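Local structure of D-galactonate dehydratase family member RspA (Pantoea ananatis, 3T6C) at residues I145-H150 / G372-T377; Q267-E272 / I315-C320; T345-P350 / C359-L364. The protein dehydrates D-gluconate to 2-dehydro-3-deoxy-D-gluconate with low activity in vitro, using one magnesium ion per subunit, and probably has no significant role in gluconate breakdown in vivo. All blocks are in the same frame, centred on the assembly; numbering follows the deposited sequence.

Interaction 1 of 3, residues I145-H150 / G372-T377. With GCO (D-gluconic acid), chain D.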
loop_
_atom_site.group_PDB
_atom_site.type_symbol
_atom_site.label_atom_id
_atom_site.label_comp_id
_atom_site.label_asym_id
_atom_site.label_seq_id
_atom_site.Cartn_x
_atom_site.Cartn_y
_atom_site.Cartn_z
ATOM N N ILE A 145 24.769 -9.335 32.391
ATOM C CA ILE A 145 24.579 -8.979 30.980
ATOM C C ILE A 145 25.205 -10.055 30.094
ATOM O O ILE A 145 26.429 -10.279 30.108
ATOM C CB ILE A 145 25.266 -7.619 30.687
ATOM C CG1 ILE A 145 24.530 -6.486 31.422
ATOM C CG2 ILE A 145 25.400 -7.356 29.155
ATOM C CD1 ILE A 145 23.017 -6.432 31.231
ATOM N N ALA A 146 24.374 -10.738 29.330
ATOM C CA ALA A 146 24.883 -11.806 28.444
ATOM C C ALA A 146 25.748 -11.261 27.317
ATOM O O ALA A 146 25.411 -10.242 26.661
ATOM C CB ALA A 146 23.726 -12.637 27.897
ATOM N N LEU A 147 26.882 -11.930 27.110
ATOM C CA LEU A 147 27.909 -11.470 26.167
ATOM C C LEU A 147 28.000 -12.369 24.941
ATOM O O LEU A 147 27.858 -13.591 25.048
ATOM C CB LEU A 147 29.281 -11.421 26.873
ATOM C CG LEU A 147 29.300 -10.626 28.181
ATOM C CD1 LEU A 147 30.730 -10.772 28.771
ATOM C CD2 LEU A 147 28.991 -9.171 27.907
ATOM N N TYR A 148 28.291 -11.794 23.758
ATOM C CA TYR A 148 28.867 -12.616 22.708
ATOM C C TYR A 148 30.278 -12.173 22.380
ATOM O O TYR A 148 30.623 -11.000 22.578
ATOM C CB TYR A 148 28.021 -12.629 21.427
ATOM C CG TYR A 148 28.095 -11.392 20.492
ATOM C CD1 TYR A 148 29.099 -11.298 19.497
ATOM C CD2 TYR A 148 27.142 -10.393 20.559
ATOM C CE1 TYR A 148 29.145 -10.198 18.624
ATOM C CE2 TYR A 148 27.133 -9.311 19.649
ATOM C CZ TYR A 148 28.145 -9.205 18.723
ATOM O OH TYR A 148 28.112 -8.118 17.879
ATOM N N VAL A 149 31.080 -13.122 21.918
ATOM C CA VAL A 149 32.471 -12.876 21.684
ATOM C C VAL A 149 32.810 -13.276 20.253
ATOM O O VAL A 149 32.039 -13.961 19.579
ATOM C CB VAL A 149 33.357 -13.656 22.662
ATOM C CG1 VAL A 149 33.289 -13.014 24.065
ATOM C CG2 VAL A 149 33.006 -15.157 22.671
ATOM N N HIS A 150 33.964 -12.821 19.795
ATOM C CA HIS A 150 34.432 -13.086 18.414
ATOM C C HIS A 150 35.343 -14.297 18.328
ATOM O O HIS A 150 36.341 -14.388 19.070
ATOM C CB HIS A 150 35.260 -11.889 17.930
ATOM C CG HIS A 150 34.491 -10.600 17.800
ATOM N ND1 HIS A 150 35.086 -9.445 17.323
ATOM C CD2 HIS A 150 33.206 -10.271 18.084
ATOM C CE1 HIS A 150 34.190 -8.474 17.286
ATOM N NE2 HIS A 150 33.051 -8.938 17.767
ATOM N N GLY A 372 18.763 -7.493 23.960
ATOM C CA GLY A 372 19.128 -8.709 23.227
ATOM C C GLY A 372 20.424 -9.448 23.537
ATOM O O GLY A 372 20.429 -10.544 24.074
ATOM N N ILE A 373 21.537 -8.756 23.320
ATOM C CA ILE A 373 22.838 -9.363 23.598
ATOM C C ILE A 373 23.845 -8.221 23.710
ATOM O O ILE A 373 23.591 -7.136 23.159
ATOM C CB ILE A 373 23.214 -10.419 22.504
ATOM C CG1 ILE A 373 24.382 -11.284 22.977
ATOM C CG2 ILE A 373 23.603 -9.719 21.191
ATOM C CD1 ILE A 373 23.997 -12.172 24.210
ATOM N N GLN A 374 24.977 -8.470 24.392
ATOM C CA GLN A 374 26.047 -7.445 24.396
ATOM C C GLN A 374 27.357 -7.986 23.828
ATOM O O GLN A 374 28.006 -8.828 24.436
ATOM C CB GLN A 374 26.287 -6.955 25.827
ATOM C CG GLN A 374 27.253 -5.729 25.911
ATOM C CD GLN A 374 26.874 -4.644 24.898
ATOM O OE1 GLN A 374 27.556 -4.500 23.856
ATOM N NE2 GLN A 374 25.776 -3.932 25.144
ATOM N N GLU A 375 27.748 -7.471 22.665
ATOM C CA GLU A 375 29.066 -7.721 22.102
ATOM C C GLU A 375 30.138 -7.367 23.105
ATOM O O GLU A 375 30.004 -6.342 23.792
ATOM C CB GLU A 375 29.226 -6.798 20.903
ATOM C CG GLU A 375 30.474 -7.104 20.077
ATOM C CD GLU A 375 30.520 -6.300 18.800
ATOM O OE1 GLU A 375 29.825 -5.295 18.665
ATOM O OE2 GLU A 375 31.285 -6.680 17.882
ATOM N N TYR A 376 31.202 -8.172 23.163
ATOM C CA TYR A 376 32.260 -7.873 24.101
ATOM C C TYR A 376 33.603 -8.239 23.508
ATOM O O TYR A 376 33.762 -9.329 22.950
ATOM C CB TYR A 376 32.020 -8.713 25.343
ATOM C CG TYR A 376 33.109 -8.542 26.369
ATOM C CD1 TYR A 376 33.181 -7.382 27.096
ATOM C CD2 TYR A 376 34.028 -9.556 26.593
ATOM C CE1 TYR A 376 34.160 -7.217 28.036
ATOM C CE2 TYR A 376 35.034 -9.398 27.552
ATOM C CZ TYR A 376 35.067 -8.229 28.236
ATOM O OH TYR A 376 36.044 -8.034 29.188
ATOM N N THR A 377 34.584 -7.343 23.645
ATOM C CA THR A 377 35.965 -7.760 23.361
ATOM C C THR A 377 36.782 -7.442 24.590
ATOM O O THR A 377 36.594 -6.414 25.261
ATOM C CB THR A 377 36.574 -7.076 22.107
ATOM O OG1 THR A 377 36.470 -5.680 22.267
ATOM C CG2 THR A 377 35.852 -7.444 20.841
HETATM C C1 GCO D . 31.531 -5.244 14.857
HETATM C C2 GCO D . 31.951 -4.255 13.836
HETATM C C3 GCO D . 33.385 -3.779 13.961
HETATM C C4 GCO D . 33.634 -2.583 13.066
HETATM C C5 GCO D . 34.579 -1.622 13.744
HETATM C C6 GCO D . 34.868 -0.376 12.926
HETATM O O1A GCO D . 32.090 -5.319 15.991
HETATM O O1B GCO D . 30.481 -5.928 14.629
HETATM O O2 GCO D . 31.506 -4.683 12.575
HETATM O O3 GCO D . 34.179 -4.858 13.628
HETATM O O4 GCO D . 34.192 -3.058 11.854
HETATM O O5 GCO D . 34.030 -1.252 14.954
HETATM O O6 GCO D . 35.723 0.556 13.558
HETATM O O HOH W 1 35.478 -11.096 21.564
#
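One face of the Y148 ring lies against the backbone and the first side-chain carbons of E375: CA of E375 stands 3.7 Å from the ring centroid and 21° off its normal, a CH-pi contact. I373 meets the same ring at its edge, its CG2 reaching CD2 of Y148. The H150 imidazole takes the methyl CG2 of T377 over one face, 4.2 Å from the centroid, while its NE2 points in the ring plane at E375. That hydrogen bond, 2.9 Å from NE2 of H150 to OE2 of E375, uses the anti lone pair of the carboxylate oxygen. E375 arrives there with CG anti to its own N (chi1 -171°) and an extended chain, while its OE1 is held by the salt bridge to R319 and by the amide of S349. Two parallel bridges, L147 with Q374 and Y148 with E375, join the first and last strands of the (β/α)7β barrel of the enolase superfamily. Their ladder runs from N of Q374 to O of A146 (2.9 Å), from N of Y148 to O of Q374 (3.1 Å) and from N of Y376 to O of Y148 (2.9 Å). Side chains of L147 and Q374 lie on one sheet face, those of Y148 and E375 on the other, turned to the barrel interior, where OE2 of E375 lies 2.5 Å from gluconate O1A.

Interaction 2 of 3, residues Q267-E272 / I315-C320. With MG (magnesium ion), chain C; GCO (D-gluconic acid), chain D.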
loop_
_atom_site.group_PDB
_atom_site.type_symbol
_atom_site.label_atom_id
_atom_site.label_comp_id
_atom_site.label_asym_id
_atom_site.label_seq_id
_atom_site.Cartn_x
_atom_site.Cartn_y
_atom_site.Cartn_z
ATOM N N GLN A 267 20.107 -21.967 12.111
ATOM C CA GLN A 267 19.451 -21.237 13.211
ATOM C C GLN A 267 20.420 -20.290 13.924
ATOM O O GLN A 267 20.687 -20.389 15.127
ATOM C CB GLN A 267 18.761 -22.193 14.181
ATOM C CG GLN A 267 17.550 -22.858 13.526
ATOM C CD GLN A 267 16.989 -23.930 14.412
ATOM O OE1 GLN A 267 16.167 -23.649 15.286
ATOM N NE2 GLN A 267 17.469 -25.153 14.237
ATOM N N LEU A 268 20.907 -19.302 13.175
ATOM C CA LEU A 268 21.790 -18.312 13.767
ATOM C C LEU A 268 21.012 -17.413 14.717
ATOM O O LEU A 268 19.825 -17.103 14.482
ATOM C CB LEU A 268 22.433 -17.435 12.682
ATOM C CG LEU A 268 23.740 -18.045 12.121
ATOM C CD1 LEU A 268 23.533 -19.399 11.454
ATOM C CD2 LEU A 268 24.317 -17.069 11.132
ATOM N N PHE A 269 21.695 -16.941 15.761
ATOM C CA PHE A 269 21.091 -15.986 16.672
ATOM C C PHE A 269 20.810 -14.685 15.900
ATOM O O PHE A 269 19.728 -14.086 16.048
ATOM C CB PHE A 269 22.018 -15.760 17.893
ATOM C CG PHE A 269 21.461 -14.810 18.901
ATOM C CD1 PHE A 269 20.575 -15.261 19.859
ATOM C CD2 PHE A 269 21.907 -13.488 18.949
ATOM C CE1 PHE A 269 20.048 -14.401 20.835
ATOM C CE2 PHE A 269 21.355 -12.610 19.930
ATOM C CZ PHE A 269 20.432 -13.082 20.846
ATOM N N PHE A 270 21.784 -14.235 15.116
ATOM C CA PHE A 270 21.487 -13.239 14.090
ATOM C C PHE A 270 22.524 -13.239 12.985
ATOM O O PHE A 270 23.642 -13.696 13.206
ATOM C CB PHE A 270 21.188 -11.832 14.661
ATOM C CG PHE A 270 22.346 -11.085 15.374
ATOM C CD1 PHE A 270 23.567 -10.796 14.779
ATOM C CD2 PHE A 270 22.126 -10.568 16.662
ATOM C CE1 PHE A 270 24.572 -10.009 15.423
ATOM C CE2 PHE A 270 23.124 -9.797 17.318
ATOM C CZ PHE A 270 24.341 -9.520 16.709
ATOM N N LEU A 271 22.120 -12.746 11.820
ATOM C CA LEU A 271 23.011 -12.370 10.691
ATOM C C LEU A 271 23.064 -10.849 10.694
ATOM O O LEU A 271 21.994 -10.183 10.610
ATOM C CB LEU A 271 22.435 -12.884 9.373
ATOM C CG LEU A 271 23.185 -12.432 8.123
ATOM C CD1 LEU A 271 24.647 -13.006 8.150
ATOM C CD2 LEU A 271 22.410 -12.894 6.893
ATOM N N GLU A 272 24.275 -10.312 10.797
ATOM C CA GLU A 272 24.438 -8.868 11.023
ATOM C C GLU A 272 24.855 -8.143 9.720
ATOM O O GLU A 272 25.631 -8.671 8.876
ATOM C CB GLU A 272 25.487 -8.654 12.119
ATOM C CG GLU A 272 25.882 -7.212 12.425
ATOM C CD GLU A 272 27.074 -7.199 13.346
ATOM O OE1 GLU A 272 27.341 -8.255 14.004
ATOM O OE2 GLU A 272 27.692 -6.113 13.483
ATOM N N ILE A 315 14.143 -5.655 11.080
ATOM C CA ILE A 315 15.289 -6.155 11.833
ATOM C C ILE A 315 14.783 -6.693 13.153
ATOM O O ILE A 315 13.649 -6.411 13.568
ATOM C CB ILE A 315 16.374 -5.085 12.104
ATOM C CG1 ILE A 315 15.786 -3.920 12.924
ATOM C CG2 ILE A 315 16.910 -4.501 10.772
ATOM C CD1 ILE A 315 16.854 -2.828 13.271
ATOM N N ASP A 316 15.542 -7.592 13.727
ATOM C CA ASP A 316 15.275 -8.087 15.074
ATOM C C ASP A 316 16.150 -7.530 16.167
ATOM O O ASP A 316 15.815 -7.649 17.348
ATOM C CB ASP A 316 15.393 -9.603 15.018
ATOM C CG ASP A 316 14.570 -10.154 13.881
ATOM O OD1 ASP A 316 15.155 -10.623 12.876
ATOM O OD2 ASP A 316 13.299 -10.064 14.011
ATOM N N TYR A 317 17.276 -6.916 15.760
ATOM C CA TYR A 317 18.249 -6.342 16.703
ATOM C C TYR A 317 18.765 -5.064 16.142
ATOM O O TYR A 317 19.210 -5.017 14.993
ATOM C CB TYR A 317 19.477 -7.286 16.909
ATOM C CG TYR A 317 19.079 -8.611 17.548
ATOM C CD1 TYR A 317 18.732 -9.704 16.750
ATOM C CD2 TYR A 317 19.019 -8.755 18.931
ATOM C CE1 TYR A 317 18.316 -10.926 17.332
ATOM C CE2 TYR A 317 18.607 -9.982 19.525
ATOM C CZ TYR A 317 18.290 -11.032 18.711
ATOM O OH TYR A 317 17.883 -12.228 19.260
ATOM N N ILE A 318 18.752 -4.026 16.966
ATOM C CA ILE A 318 19.313 -2.716 16.594
ATOM C C ILE A 318 20.728 -2.650 17.189
ATOM O O ILE A 318 20.976 -2.961 18.355
ATOM C CB ILE A 318 18.360 -1.574 17.061
ATOM C CG1 ILE A 318 18.913 -0.217 16.604
ATOM C CG2 ILE A 318 18.245 -1.500 18.566
ATOM C CD1 ILE A 318 18.981 -0.070 15.074
ATOM N N ARG A 319 21.665 -2.344 16.293
ATOM C CA ARG A 319 23.119 -2.415 16.522
ATOM C C ARG A 319 23.866 -1.123 16.805
ATOM O O ARG A 319 25.106 -1.092 16.689
ATOM C CB ARG A 319 23.814 -3.188 15.379
ATOM C CG ARG A 319 23.392 -4.663 15.294
ATOM C CD ARG A 319 24.282 -5.511 16.234
ATOM N NE ARG A 319 25.704 -5.376 15.867
ATOM C CZ ARG A 319 26.727 -5.393 16.742
ATOM N NH1 ARG A 319 26.535 -5.422 18.078
ATOM N NH2 ARG A 319 27.989 -5.352 16.290
ATOM N N CYS A 320 23.147 -0.040 17.063
ATOM C CA CYS A 320 23.861 1.252 17.055
ATOM C C CYS A 320 25.104 1.269 17.917
ATOM O O CYS A 320 25.158 0.678 19.039
ATOM C CB CYS A 320 22.967 2.344 17.595
ATOM S SG CYS A 320 21.475 2.564 16.545
HETATM MG MG MG C . 29.530 -5.570 12.754
HETATM C C1 GCO D . 31.531 -5.244 14.857
HETATM C C2 GCO D . 31.951 -4.255 13.836
HETATM C C3 GCO D . 33.385 -3.779 13.961
HETATM C C4 GCO D . 33.634 -2.583 13.066
HETATM C C5 GCO D . 34.579 -1.622 13.744
HETATM C C6 GCO D . 34.868 -0.376 12.926
HETATM O O1A GCO D . 32.090 -5.319 15.991
HETATM O O1B GCO D . 30.481 -5.928 14.629
HETATM O O2 GCO D . 31.506 -4.683 12.575
HETATM O O3 GCO D . 34.179 -4.858 13.628
HETATM O O4 GCO D . 34.192 -3.058 11.854
HETATM O O5 GCO D . 34.030 -1.252 14.954
HETATM O O6 GCO D . 35.723 0.556 13.558
HETATM O O HOH W 2 17.600 -14.330 17.714
HETATM O O HOH W 3 28.991 -5.111 10.781
#
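R319 reaches E272 with a chain bent at chi2 and chi3; the two side chains cross at about a right angle, their flat ends at 72°. The resulting salt bridge runs from NH2 of R319 to OE2 of E272 at 2.9 Å, with 145° at the hydrogen; the donor stands above the carboxylate plane, 43° out of it. E272 itself is straight, its CG opposite the backbone N, an extended form that brings OE2 to 2.0 Å from the magnesium ion. That oxygen is thus gripped by a metal and an N-H together, which would probably stabilise the ionised carboxylate. NH2 of R319 additionally approaches gluconate O1B, at 3.0 Å. F270 lays CD2 over a face of the Y317 ring, 3.5 Å from CD1 of Y317, and sets CZ near CD of R319. On the F269 ring the Y317 hydroxyl sits over one face, its OH 3.1 Å from CZ of F269; that hydroxyl is hydrogen-bonded to R344, and a water links it to O of F269. F269, F270 and Y317 form an aromatic cluster deeper in the barrel than the metal. D246 and E298 supply the other protein ligands of the magnesium ion, with gluconate O1B and O2 and a water in the remaining positions: the carboxylate triad at strand ends typical of the enolase superfamily.

Interaction 3 of 3, residues T345-P350 / C359-L364. With GCO (D-gluconic acid), chain D.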
loop_
_atom_site.group_PDB
_atom_site.type_symbol
_atom_site.label_atom_id
_atom_site.label_comp_id
_atom_site.label_asym_id
_atom_site.label_seq_id
_atom_site.Cartn_x
_atom_site.Cartn_y
_atom_site.Cartn_z
ATOM N N THR A 345 17.813 -5.006 21.650
ATOM C CA THR A 345 19.055 -4.194 21.518
ATOM C C THR A 345 20.299 -5.078 21.431
ATOM O O THR A 345 20.380 -6.142 22.093
ATOM C CB THR A 345 19.215 -3.172 22.686
ATOM O OG1 THR A 345 19.547 -3.889 23.892
ATOM C CG2 THR A 345 17.928 -2.389 22.901
ATOM N N ALA A 346 21.218 -4.720 20.520
ATOM C CA ALA A 346 22.557 -5.305 20.547
ATOM C C ALA A 346 23.500 -4.143 20.235
ATOM O O ALA A 346 24.128 -4.113 19.143
ATOM C CB ALA A 346 22.571 -6.375 19.392
ATOM N N TRP A 347 23.883 -3.385 21.253
ATOM C CA TRP A 347 24.734 -2.213 20.970
ATOM C C TRP A 347 26.102 -2.659 20.489
ATOM O O TRP A 347 26.678 -3.617 21.002
ATOM C CB TRP A 347 24.893 -1.341 22.239
ATOM C CG TRP A 347 23.575 -0.957 22.903
ATOM C CD1 TRP A 347 23.193 -1.256 24.181
ATOM C CD2 TRP A 347 22.503 -0.223 22.330
ATOM N NE1 TRP A 347 21.952 -0.737 24.450
ATOM C CE2 TRP A 347 21.491 -0.113 23.333
ATOM C CE3 TRP A 347 22.282 0.366 21.068
ATOM C CZ2 TRP A 347 20.323 0.610 23.145
ATOM C CZ3 TRP A 347 21.064 1.049 20.868
ATOM C CH2 TRP A 347 20.117 1.162 21.906
ATOM N N HIS A 348 26.641 -1.887 19.534
ATOM C CA HIS A 348 28.017 -2.145 19.006
ATOM C C HIS A 348 29.067 -1.883 20.082
ATOM O O HIS A 348 29.024 -0.843 20.784
ATOM C CB HIS A 348 28.176 -1.236 17.793
ATOM C CG HIS A 348 29.557 -1.225 17.177
ATOM N ND1 HIS A 348 30.467 -0.225 17.461
ATOM C CD2 HIS A 348 30.157 -2.035 16.267
ATOM C CE1 HIS A 348 31.581 -0.431 16.765
ATOM N NE2 HIS A 348 31.407 -1.498 16.008
ATOM N N SER A 349 29.912 -2.894 20.325
ATOM C CA SER A 349 30.944 -2.751 21.359
ATOM C C SER A 349 32.189 -3.627 21.145
ATOM O O SER A 349 32.377 -4.580 21.900
ATOM C CB SER A 349 30.286 -3.090 22.693
ATOM O OG SER A 349 31.061 -2.529 23.745
ATOM N N PRO A 350 32.985 -3.352 20.140
ATOM C CA PRO A 350 34.252 -3.951 19.734
ATOM C C PRO A 350 35.381 -3.180 20.461
ATOM O O PRO A 350 35.267 -2.831 21.631
ATOM C CB PRO A 350 34.234 -3.804 18.220
ATOM C CG PRO A 350 33.676 -2.521 18.036
ATOM C CD PRO A 350 32.664 -2.272 19.200
ATOM N N CYS A 359 30.534 0.901 29.625
ATOM C CA CYS A 359 29.636 1.041 30.788
ATOM C C CYS A 359 28.285 1.630 30.403
ATOM O O CYS A 359 27.252 1.142 30.850
ATOM C CB CYS A 359 30.286 1.903 31.884
ATOM S SG CYS A 359 31.654 1.072 32.724
ATOM N N ALA A 360 28.256 2.641 29.522
ATOM C CA ALA A 360 26.980 3.181 29.074
ATOM C C ALA A 360 26.134 2.115 28.383
ATOM O O ALA A 360 24.955 1.977 28.704
ATOM C CB ALA A 360 27.254 4.288 28.085
ATOM N N ASN A 361 26.755 1.332 27.481
ATOM C CA ASN A 361 26.013 0.230 26.836
ATOM C C ASN A 361 25.387 -0.654 27.902
ATOM O O ASN A 361 24.219 -1.058 27.804
ATOM C CB ASN A 361 26.907 -0.686 26.011
ATOM C CG ASN A 361 27.415 -0.060 24.751
ATOM O OD1 ASN A 361 26.865 0.914 24.227
ATOM N ND2 ASN A 361 28.450 -0.708 24.175
ATOM N N MET A 362 26.181 -0.991 28.923
ATOM C CA MET A 362 25.736 -1.979 29.892
ATOM C C MET A 362 24.668 -1.417 30.856
ATOM O O MET A 362 23.830 -2.184 31.332
ATOM C CB MET A 362 26.938 -2.550 30.662
ATOM C CG MET A 362 27.687 -3.510 29.742
ATOM S SD MET A 362 29.050 -4.262 30.583
ATOM C CE MET A 362 29.725 -5.271 29.231
ATOM N N HIS A 363 24.727 -0.107 31.157
ATOM C CA HIS A 363 23.686 0.511 31.972
ATOM C C HIS A 363 22.351 0.532 31.231
ATOM O O HIS A 363 21.313 0.261 31.836
ATOM C CB HIS A 363 24.101 1.895 32.422
ATOM C CG HIS A 363 25.062 1.878 33.573
ATOM N ND1 HIS A 363 24.877 2.639 34.714
ATOM C CD2 HIS A 363 26.217 1.195 33.759
ATOM C CE1 HIS A 363 25.885 2.434 35.549
ATOM N NE2 HIS A 363 26.723 1.573 34.990
ATOM N N LEU A 364 22.385 0.825 29.937
ATOM C CA LEU A 364 21.191 0.640 29.087
ATOM C C LEU A 364 20.765 -0.817 29.086
ATOM O O LEU A 364 19.572 -1.115 29.272
ATOM C CB LEU A 364 21.465 1.102 27.655
ATOM C CG LEU A 364 21.497 2.641 27.496
ATOM C CD1 LEU A 364 22.441 2.978 26.326
ATOM C CD2 LEU A 364 20.091 3.152 27.237
HETATM C C1 GCO D . 31.531 -5.244 14.857
HETATM C C2 GCO D . 31.951 -4.255 13.836
HETATM C C3 GCO D . 33.385 -3.779 13.961
HETATM C C4 GCO D . 33.634 -2.583 13.066
HETATM C C5 GCO D . 34.579 -1.622 13.744
HETATM C C6 GCO D . 34.868 -0.376 12.926
HETATM O O1A GCO D . 32.090 -5.319 15.991
HETATM O O1B GCO D . 30.481 -5.928 14.629
HETATM O O2 GCO D . 31.506 -4.683 12.575
HETATM O O3 GCO D . 34.179 -4.858 13.628
HETATM O O4 GCO D . 34.192 -3.058 11.854
HETATM O O5 GCO D . 34.030 -1.252 14.954
HETATM O O6 GCO D . 35.723 0.556 13.558
HETATM O O HOH W 4 27.737 1.458 21.640
#
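With CG opposite its carbonyl carbon (chi1 -52°), W347 swings its indole toward the helix, where N361 presents its amide to the loop. H348 takes the other course: its CB points away from the helix and its CG lies anti to its N (chi1 174°), which sends the imidazole to the ligand. This is a β-to-α connection of the enolase-superfamily barrel, the loop after strand 344-345 folding back on helix 355-367, into which it leads. The amide of N361 and the indole of W347 have their planes 22° apart, and OD1 of N361 comes 3.6 Å from CB of W347. Beyond it, L364 crosses the indole at about a right angle, its CB 3.7 Å from NE1 of W347. The polar seam is looser. ND2 of N361 makes a weak hydrogen bond of 3.4 Å to O of H348, and it lies 3.2 Å from OG of S349. One water donates to both O of H348 and OD1 of N361; the buried amide thus engages the loop with OD1 through the water and with ND2 directly, though weakly. On the pocket side, the bonds of ND1 of H348 to H321 and of its NE2 to gluconate hold the ring's rotation from both ends. P350, at a position linked by similarity to substrate specificity, puts CD over one face of that ring. NE2 of H348 donates to gluconate O5 at 2.8 Å.

How the interactions relate
From the N terminus, strand 145-151 comes first, and interaction 1 closes the longest loop by joining it to strand 374-375, 222 residues on, which shuts the barrel between its first and last strands. Nested within that loop, interaction 2 brings together side chains of strands 270-272 and 317-318 and the residues just after, two strands that flank strand 294-296. Interaction 3, also nested, follows in series after interaction 2 and closes a short loop onto helix 355-367, just before strand 374-375. Direct bonds tie them together: N of G372 probably bonds to O of T345 (2.8 Å), while NH1 of R319 meets O of A346 (2.9 Å). All three touch the same gluconate.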